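Local coordinates for replicase polyprotein 1a (Avian infectious bronchitis virus, PDB 3LD1) that is of unknown precise function but forms part of nsp2, a protein that viral proteases release from the coronavirus replicase polyprotein, at residues 206-211 with 224-229; 307-312 with 350-355. The protein carries 3 engineered substitutions. All blocks are in the same frame, centred on the assembly; numbering follows the deposited sequence.

Overall arrangement
Contact 1 (206-211 with 224-229) comes first along the chain and is complete before contact 2 (307-312 with 350-355) begins. Its centre lies about 2 Å from the centre of the whole chain, in the helical part. There it joins the end of helix 194-207 to the loop that precedes helix 232-243. Contact 2 belongs to a mixed beta sheet near the C-terminus, where strands 302-308 and 345-355 pair antiparallel. The contact centres are about 36 Å apart and the nearest atoms about 18 Å. They share no helix or strand, so each ties together its own region of an elongated chain.

Contact 1 (206-211 with 224-229)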
loop_
_atom_site.group_PDB
_atom_site.type_symbol
_atom_site.label_atom_id
_atom_site.label_comp_id
_atom_site.label_asym_id
_atom_site.label_seq_id
_atom_site.Cartn_x
_atom_site.Cartn_y
_atom_site.Cartn_z
ATOM N N ALA A 206 3.195 6.327 -1.977
ATOM C CA ALA A 206 4.514 6.142 -1.431
ATOM C C ALA A 206 4.459 4.911 -0.550
ATOM O O ALA A 206 5.343 4.060 -0.605
ATOM C CB ALA A 206 4.953 7.390 -0.578
ATOM N N LYS A 207 3.384 4.773 0.235
ATOM C CA LYS A 207 3.446 3.740 1.262
ATOM C C LYS A 207 3.489 2.416 0.601
ATOM O O LYS A 207 4.029 1.466 1.148
ATOM C CB LYS A 207 2.356 3.811 2.324
ATOM C CG LYS A 207 2.612 2.844 3.504
ATOM C CD LYS A 207 1.666 3.021 4.708
ATOM C CE LYS A 207 1.827 1.913 5.787
ATOM N NZ LYS A 207 0.639 1.937 6.730
ATOM N N CYS A 208 2.999 2.359 -0.618
ATOM C CA CYS A 208 2.978 1.096 -1.202
ATOM C C CYS A 208 3.684 1.014 -2.516
ATOM O O CYS A 208 3.551 0.026 -3.241
ATOM C CB CYS A 208 1.577 0.573 -1.210
ATOM S SG CYS A 208 0.490 1.394 -2.253
ATOM N N ALA A 209 4.495 2.035 -2.796
ATOM C CA ALA A 209 5.345 1.980 -3.961
ATOM C C ALA A 209 6.098 0.651 -3.975
ATOM O O ALA A 209 6.160 -0.014 -5.034
ATOM C CB ALA A 209 6.345 3.114 -3.929
ATOM N N LYS A 210 6.644 0.274 -2.799
ATOM C CA LYS A 210 7.744 -0.699 -2.704
ATOM C C LYS A 210 7.250 -2.155 -2.839
ATOM O O LYS A 210 7.736 -2.900 -3.663
ATOM C CB LYS A 210 8.510 -0.521 -1.369
ATOM C CG LYS A 210 10.040 -0.399 -1.498
ATOM C CD LYS A 210 10.490 1.075 -1.412
ATOM C CE LYS A 210 12.014 1.256 -1.716
ATOM N NZ LYS A 210 12.411 2.632 -2.289
ATOM N N SER A 211 6.275 -2.571 -2.027
ATOM C CA SER A 211 5.753 -3.958 -2.083
ATOM C C SER A 211 4.322 -3.892 -1.659
ATOM O O SER A 211 3.892 -2.908 -1.031
ATOM C CB SER A 211 6.488 -4.776 -1.049
ATOM O OG SER A 211 6.544 -3.958 0.125
ATOM N N ARG A 224 -1.356 -4.842 4.222
ATOM C CA ARG A 224 -0.585 -4.046 5.180
ATOM C C ARG A 224 -0.440 -2.611 4.684
ATOM O O ARG A 224 -0.818 -1.684 5.382
ATOM C CB ARG A 224 0.796 -4.673 5.384
ATOM C CG ARG A 224 0.752 -6.001 6.233
ATOM C CD ARG A 224 1.428 -5.778 7.603
ATOM N NE ARG A 224 2.768 -6.350 7.556
ATOM C CZ ARG A 224 3.087 -7.526 8.097
ATOM N NH1 ARG A 224 2.146 -8.225 8.778
ATOM N NH2 ARG A 224 4.333 -7.989 7.964
ATOM N N GLU A 225 0.045 -2.428 3.454
ATOM C CA GLU A 225 0.452 -1.093 3.002
ATOM C C GLU A 225 -0.636 0.005 2.936
ATOM O O GLU A 225 -0.321 1.174 3.058
ATOM C CB GLU A 225 1.233 -1.165 1.699
ATOM C CG GLU A 225 2.536 -1.952 1.848
ATOM C CD GLU A 225 2.329 -3.456 1.801
ATOM O OE1 GLU A 225 1.238 -3.957 1.466
ATOM O OE2 GLU A 225 3.313 -4.139 2.073
ATOM N N PHE A 226 -1.895 -0.366 2.767
ATOM C CA PHE A 226 -2.997 0.591 2.838
ATOM C C PHE A 226 -3.362 0.940 4.231
ATOM O O PHE A 226 -4.232 1.781 4.411
ATOM C CB PHE A 226 -4.257 -0.012 2.273
ATOM C CG PHE A 226 -4.132 -0.444 0.857
ATOM C CD1 PHE A 226 -3.158 0.103 0.031
ATOM C CD2 PHE A 226 -4.997 -1.416 0.334
ATOM C CE1 PHE A 226 -3.035 -0.301 -1.329
ATOM C CE2 PHE A 226 -4.898 -1.827 -1.033
ATOM C CZ PHE A 226 -3.929 -1.266 -1.862
ATOM N N ALA A 227 -2.734 0.306 5.223
ATOM C CA ALA A 227 -3.322 0.322 6.540
ATOM C C ALA A 227 -3.351 1.726 7.090
ATOM O O ALA A 227 -4.395 2.164 7.497
ATOM C CB ALA A 227 -2.681 -0.696 7.543
ATOM N N GLY A 228 -2.288 2.484 7.148
ATOM C CA GLY A 228 -2.592 3.791 7.760
ATOM C C GLY A 228 -2.638 4.875 6.687
ATOM O O GLY A 228 -1.797 5.738 6.708
ATOM N N THR A 229 -3.532 4.756 5.692
ATOM C CA THR A 229 -3.646 5.723 4.619
ATOM C C THR A 229 -5.083 5.900 4.237
ATOM O O THR A 229 -5.978 5.141 4.664
ATOM C CB THR A 229 -2.924 5.219 3.370
ATOM O OG1 THR A 229 -3.725 4.235 2.682
ATOM C CG2 THR A 229 -1.529 4.643 3.762
HETATM O O HOH W 1 0.493 5.240 7.666
#
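The C-terminal end of helix 194-207 packs here against the turn that follows strand 220-223, with Lys207, Cys208 and Ser211 meeting Glu225, Phe226 and Thr229. Lys207 lies extended along the turn. Its CG stands opposite the backbone N (chi1 -170°), which sends the chain across the Glu225 carbonyl. Lys207 CD comes 3.2 Å from Glu225 O. The same atom, Lys207 CD, also lies 3.7 Å from Thr229 CG2, and the two side chains cross at a slant. The amine ends beside the backbone of Gly228. Water 1 accepts a weak bond from Lys207 NZ at 3.4 Å and donates to Gly228 O, a weak water-mediated link between the helix end and the turn.

Strands 214-217 and 220-223 lie between the two segments in sequence, so the contact closes the base of this excursion between two helices. Cys208 is the first residue past the helix to leave helical backbone angles. Its CB meets Glu225 CB at 3.4 Å. Its sulfur reaches the edge of the Phe226 ring, near the ring plane, with Cys208 SG 4.0 Å from Phe226 CE1. This is a sulfur-aromatic contact, 82° off the ring normal. The same ring also packs on Ile234 and Asn235 of helix 232-243.

Glu225 bends at chi2 (80°), which turns its carboxylate toward the backbone of Ser211. Glu225 OE2 lies 3.4 Å from Ser211 O, but both are acceptors and no hydrogen bond forms. The carboxylate is held instead by Thr213, whose OG1 bonds Glu225 OE2. Thr229 OG1 donates to Phe226 O over 3.0 Å, from above the carbonyl plane. The same hydroxyl caps the backbone N of Leu231, just ahead of helix 232-243.

Contact 2 (307-312 with 350-355); sequences QKAEIP and VHCCER
Lys308 CG stands opposite its own carbonyl carbon (chi1 -66°), and His351 CG takes the same position (chi1 -67°). With the strands paired at these residues, the two side chains lie side by side and point the same way. Lys308 CG sits over one face of the imidazole, 4.1 Å from the ring centroid, in a CH-pi contact offset toward the rim. Lys308 and His351 form an antiparallel non-hydrogen-bonded pair between strands 302-308 and 345-355. Backbone bonds flank the pair. Cys352 N donates to Gln307 O at 2.7 Å, and Ala309 N donates to Val350 O at 3.1 Å. The Gln307 side chain returns to the other strand: Gln307 NE2 donates to Cys352 SG over 3.3 Å, with the sulfur close to the amide plane. Ala309 CB packs 4.0 Å from Val350 CG1, beside Tyr337 of strand 335-342. Water 2 donates to Val350 O and accepts from Glu310 N, carrying the link past the end of strand 302-308. His351 ND1 is bonded to Asp349 O. That bond probably fixes the ring's rotation and implies a proton on ND1, while Lys308 NZ nearby would tend to disfavour a second proton on NE2.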
loop_
_atom_site.group_PDB
_atom_site.type_symbol
_atom_site.label_atom_id
_atom_site.label_comp_id
_atom_site.label_asym_id
_atom_site.label_seq_id
_atom_site.Cartn_x
_atom_site.Cartn_y
_atom_site.Cartn_z
ATOM N N GLN A 307 -14.850 -24.341 22.565
ATOM C CA GLN A 307 -14.351 -23.373 23.573
ATOM C C GLN A 307 -12.842 -23.082 23.576
ATOM O O GLN A 307 -12.009 -23.999 23.599
ATOM C CB GLN A 307 -14.809 -23.816 24.941
ATOM C CG GLN A 307 -13.834 -23.634 26.056
ATOM C CD GLN A 307 -14.361 -24.296 27.312
ATOM O OE1 GLN A 307 -15.586 -24.414 27.496
ATOM N NE2 GLN A 307 -13.451 -24.760 28.180
ATOM N N LYS A 308 -12.518 -21.800 23.594
ATOM C CA LYS A 308 -11.175 -21.294 23.277
ATOM C C LYS A 308 -10.339 -21.094 24.538
ATOM O O LYS A 308 -10.893 -20.871 25.620
ATOM C CB LYS A 308 -11.299 -19.972 22.497
ATOM C CG LYS A 308 -11.923 -20.170 21.119
ATOM C CD LYS A 308 -12.701 -18.977 20.554
ATOM C CE LYS A 308 -13.547 -19.531 19.383
ATOM N NZ LYS A 308 -14.194 -18.525 18.484
ATOM N N ALA A 309 -9.016 -21.140 24.416
ATOM C CA ALA A 309 -8.143 -21.062 25.606
ATOM C C ALA A 309 -7.252 -19.846 25.690
ATOM O O ALA A 309 -6.973 -19.311 26.804
ATOM C CB ALA A 309 -7.284 -22.341 25.794
ATOM N N GLU A 310 -6.771 -19.393 24.549
ATOM C CA GLU A 310 -5.921 -18.214 24.632
ATOM C C GLU A 310 -4.720 -18.598 25.445
ATOM O O GLU A 310 -4.525 -18.053 26.540
ATOM C CB GLU A 310 -6.636 -17.068 25.391
ATOM C CG GLU A 310 -6.100 -15.743 25.024
ATOM C CD GLU A 310 -6.109 -15.604 23.519
ATOM O OE1 GLU A 310 -5.219 -16.217 22.858
ATOM O OE2 GLU A 310 -7.033 -14.931 22.989
ATOM N N ILE A 311 -3.941 -19.557 24.948
ATOM C CA ILE A 311 -2.694 -19.916 25.611
ATOM C C ILE A 311 -1.704 -20.354 24.555
ATOM O O ILE A 311 -2.101 -20.744 23.436
ATOM C CB ILE A 311 -2.842 -21.041 26.726
ATOM C CG1 ILE A 311 -3.284 -22.367 26.147
ATOM C CG2 ILE A 311 -3.759 -20.635 27.871
ATOM C CD1 ILE A 311 -2.144 -23.229 25.980
ATOM N N PRO A 312 -0.417 -20.284 24.907
ATOM C CA PRO A 312 0.676 -20.780 24.104
ATOM C C PRO A 312 0.450 -22.185 23.531
ATOM O O PRO A 312 0.053 -23.138 24.241
ATOM C CB PRO A 312 1.849 -20.772 25.088
ATOM C CG PRO A 312 1.578 -19.561 25.949
ATOM C CD PRO A 312 0.069 -19.621 26.137
ATOM N N VAL A 350 -6.562 -21.793 19.559
ATOM C CA VAL A 350 -6.537 -22.872 20.495
ATOM C C VAL A 350 -7.924 -23.167 21.075
ATOM O O VAL A 350 -8.566 -22.278 21.584
ATOM C CB VAL A 350 -5.503 -22.622 21.614
ATOM C CG1 VAL A 350 -5.450 -23.857 22.542
ATOM C CG2 VAL A 350 -4.127 -22.403 21.045
ATOM N N HIS A 351 -8.375 -24.425 20.974
ATOM C CA HIS A 351 -9.589 -24.878 21.661
ATOM C C HIS A 351 -9.315 -25.896 22.802
ATOM O O HIS A 351 -8.371 -26.680 22.733
ATOM C CB HIS A 351 -10.579 -25.437 20.639
ATOM C CG HIS A 351 -11.137 -24.404 19.686
ATOM N ND1 HIS A 351 -10.345 -23.678 18.825
ATOM C CD2 HIS A 351 -12.416 -23.994 19.448
ATOM C CE1 HIS A 351 -11.107 -22.853 18.113
ATOM N NE2 HIS A 351 -12.366 -23.001 18.491
ATOM N N CYS A 352 -10.149 -25.907 23.843
ATOM C CA CYS A 352 -9.999 -26.876 24.907
ATOM C C CYS A 352 -10.445 -28.234 24.472
ATOM O O CYS A 352 -11.393 -28.362 23.661
ATOM C CB CYS A 352 -10.859 -26.508 26.082
ATOM S SG CYS A 352 -10.541 -24.885 26.713
ATOM N N CYS A 353 -9.783 -29.233 25.072
ATOM C CA CYS A 353 -10.162 -30.657 24.970
ATOM C C CYS A 353 -10.410 -31.398 26.335
ATOM O O CYS A 353 -9.879 -31.013 27.393
ATOM C CB CYS A 353 -9.051 -31.409 24.188
ATOM S SG CYS A 353 -8.952 -30.996 22.371
ATOM N N GLU A 354 -11.179 -32.488 26.290
ATOM C CA GLU A 354 -11.371 -33.382 27.451
ATOM C C GLU A 354 -10.901 -34.705 27.012
ATOM O O GLU A 354 -11.173 -35.100 25.864
ATOM C CB GLU A 354 -12.834 -33.637 27.641
ATOM C CG GLU A 354 -13.404 -33.345 28.952
ATOM C CD GLU A 354 -14.855 -33.026 28.727
ATOM O OE1 GLU A 354 -15.314 -31.926 29.117
ATOM O OE2 GLU A 354 -15.511 -33.856 28.057
ATOM N N ARG A 355 -10.274 -35.441 27.917
ATOM C CA ARG A 355 -10.042 -36.852 27.651
ATOM C C ARG A 355 -11.402 -37.577 27.703
ATOM O O ARG A 355 -12.259 -37.231 28.528
ATOM C CB ARG A 355 -9.036 -37.425 28.639
ATOM C CG ARG A 355 -8.168 -38.542 28.042
ATOM C CD ARG A 355 -7.228 -39.068 29.113
ATOM N NE ARG A 355 -6.838 -37.948 29.978
ATOM C CZ ARG A 355 -5.658 -37.823 30.584
ATOM N NH1 ARG A 355 -4.731 -38.772 30.438
ATOM N NH2 ARG A 355 -5.425 -36.742 31.336
HETATM O O HOH W 2 -7.518 -19.530 21.631
#